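Local atomic coordinates of putative periplasmic protein (Wolinella succinogenes, PDB entry 3KN3), a protein that is a putative periplasmic binding protein that probably captures a small solute, possibly for ABC-type tungstate transport. Residues Ala106-Glu111 against Glu136-Ile141. Sequence-based numbering, arbitrary orientation.
Sequences AFKLIE and EALGKI
Ala137 CB meets the Phe107 ring obliquely near CD2 and also packs against the ring's root, Phe107 CB, at 3.9 Å. Beyond these residues the ring also meets that of Trp134. The second flat group, the Glu111 carboxylate, has Leu138 CD1 over one face, 3.6 Å from each of OE1 and OE2. Lys140 comes from the opposite direction, and its NZ forms a 2.9 Å salt bridge to Glu111 OE2, on the syn side and 27° out of the carboxylate plane, tilted toward the face that Leu138 covers. Glu111 reaches this point because CG lies anti to the backbone N (chi1 -171°) and the chain stays extended beyond it. With an alanine here, Lys140 would probably be left with a weak, long ion pair to Glu145, and Leu138 CD1 would lose its cover. Lys108 slides past Leu138 in the opposite direction, CG lying 3.8 Å from Leu138 CD2, and its NZ donates to Ala137 O at 3.1 Å, nearly in line with the carbonyl (165°). This positive charge at the C-terminal end of helix 125-138 probably suits the helix dipole. Gly139, with positive phi, is the first residue to leave that helix. The contact joins helices 103-113 and 125-138, connected through strand 117-119, in one alpha/beta lobe of the periplasmic binding protein fold; Gly125 and Thr126, which bind glutathione in a crystal structure of this protein, begin the second helix, at its other end.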
loop_
_atom_site.group_PDB
_atom_site.type_symbol
_atom_site.label_atom_id
_atom_site.label_comp_id
_atom_site.label_asym_id
_atom_site.label_seq_id
_atom_site.Cartn_x
_atom_site.Cartn_y
_atom_site.Cartn_z
ATOM N N ALA A 106 11.889 -8.014 -15.967
ATOM C CA ALA A 106 10.920 -9.095 -15.935
ATOM C C ALA A 106 9.670 -8.762 -16.758
ATOM O O ALA A 106 9.217 -9.582 -17.543
ATOM C CB ALA A 106 10.547 -9.418 -14.518
ATOM N N PHE A 107 9.119 -7.567 -16.577
ATOM C CA PHE A 107 7.949 -7.171 -17.347
ATOM C C PHE A 107 8.213 -7.155 -18.857
ATOM O O PHE A 107 7.385 -7.634 -19.633
ATOM C CB PHE A 107 7.374 -5.839 -16.870
ATOM C CG PHE A 107 6.506 -5.958 -15.653
ATOM C CD1 PHE A 107 6.695 -7.001 -14.752
ATOM C CD2 PHE A 107 5.523 -5.015 -15.388
ATOM C CE1 PHE A 107 5.918 -7.108 -13.630
ATOM C CE2 PHE A 107 4.745 -5.101 -14.247
ATOM C CZ PHE A 107 4.925 -6.159 -13.375
ATOM N N LYS A 108 9.361 -6.620 -19.266
ATOM C CA LYS A 108 9.785 -6.696 -20.667
ATOM C C LYS A 108 9.793 -8.138 -21.152
ATOM O O LYS A 108 9.375 -8.425 -22.270
ATOM C CB LYS A 108 11.179 -6.089 -20.848
ATOM C CG LYS A 108 11.164 -4.654 -21.353
ATOM C CD LYS A 108 12.209 -3.776 -20.662
ATOM C CE LYS A 108 12.037 -2.301 -21.045
ATOM N NZ LYS A 108 12.595 -1.360 -20.019
ATOM N N LEU A 109 10.282 -9.038 -20.302
ATOM C CA LEU A 109 10.363 -10.443 -20.644
ATOM C C LEU A 109 8.968 -11.038 -20.785
ATOM O O LEU A 109 8.699 -11.813 -21.692
ATOM C CB LEU A 109 11.142 -11.209 -19.572
ATOM C CG LEU A 109 11.435 -12.671 -19.937
ATOM C CD1 LEU A 109 12.112 -12.739 -21.304
ATOM C CD2 LEU A 109 12.288 -13.356 -18.862
ATOM N N ILE A 110 8.099 -10.677 -19.855
ATOM C CA ILE A 110 6.712 -11.091 -19.866
ATOM C C ILE A 110 6.059 -10.693 -21.183
ATOM O O ILE A 110 5.386 -11.498 -21.822
ATOM C CB ILE A 110 5.949 -10.469 -18.675
ATOM C CG1 ILE A 110 6.302 -11.207 -17.386
ATOM C CG2 ILE A 110 4.463 -10.518 -18.895
ATOM C CD1 ILE A 110 5.904 -10.468 -16.121
ATOM N N GLU A 111 6.284 -9.457 -21.601
ATOM C CA GLU A 111 5.757 -9.006 -22.874
ATOM C C GLU A 111 6.346 -9.791 -24.044
ATOM O O GLU A 111 5.614 -10.334 -24.875
ATOM C CB GLU A 111 6.020 -7.521 -23.063
ATOM C CG GLU A 111 5.309 -6.958 -24.260
ATOM C CD GLU A 111 5.595 -5.499 -24.454
ATOM O OE1 GLU A 111 6.766 -5.106 -24.254
ATOM O OE2 GLU A 111 4.656 -4.747 -24.805
ATOM N N GLU A 136 6.128 2.507 -15.770
ATOM C CA GLU A 136 7.555 2.663 -15.490
ATOM C C GLU A 136 8.393 1.663 -16.282
ATOM O O GLU A 136 9.497 1.975 -16.720
ATOM C CB GLU A 136 7.852 2.500 -13.997
ATOM C CG GLU A 136 7.291 3.594 -13.091
ATOM C CD GLU A 136 7.763 3.463 -11.635
ATOM O OE1 GLU A 136 8.944 3.101 -11.415
ATOM O OE2 GLU A 136 6.956 3.731 -10.710
ATOM N N ALA A 137 7.859 0.462 -16.476
ATOM C CA ALA A 137 8.634 -0.613 -17.076
ATOM C C ALA A 137 8.649 -0.565 -18.597
ATOM O O ALA A 137 9.693 -0.776 -19.218
ATOM C CB ALA A 137 8.123 -1.976 -16.589
ATOM N N LEU A 138 7.494 -0.304 -19.204
ATOM C CA LEU A 138 7.407 -0.322 -20.661
ATOM C C LEU A 138 7.154 1.056 -21.241
ATOM O O LEU A 138 7.246 1.244 -22.449
ATOM C CB LEU A 138 6.294 -1.266 -21.143
ATOM C CG LEU A 138 6.306 -2.732 -20.723
ATOM C CD1 LEU A 138 5.210 -3.483 -21.460
ATOM C CD2 LEU A 138 7.656 -3.361 -20.984
ATOM N N GLY A 139 6.795 2.008 -20.388
ATOM C CA GLY A 139 6.314 3.292 -20.865
ATOM C C GLY A 139 4.862 3.265 -21.338
ATOM O O GLY A 139 4.352 4.254 -21.858
ATOM N N LYS A 140 4.194 2.129 -21.152
ATOM C CA LYS A 140 2.784 1.993 -21.516
ATOM C C LYS A 140 2.127 0.841 -20.759
ATOM O O LYS A 140 2.791 -0.118 -20.357
ATOM C CB LYS A 140 2.631 1.758 -23.011
ATOM C CG LYS A 140 3.280 0.475 -23.472
ATOM C CD LYS A 140 2.722 0.028 -24.801
ATOM C CE LYS A 140 3.306 -1.317 -25.217
ATOM N NZ LYS A 140 3.039 -2.379 -24.205
ATOM N N ILE A 141 0.820 0.936 -20.558
ATOM C CA ILE A 141 0.075 -0.179 -20.003
ATOM C C ILE A 141 -0.359 -1.067 -21.145
ATOM O O ILE A 141 -1.026 -0.611 -22.060
ATOM C CB ILE A 141 -1.155 0.298 -19.277
ATOM C CG1 ILE A 141 -0.856 1.626 -18.581
ATOM C CG2 ILE A 141 -1.652 -0.788 -18.332
ATOM C CD1 ILE A 141 -0.746 1.531 -17.097
#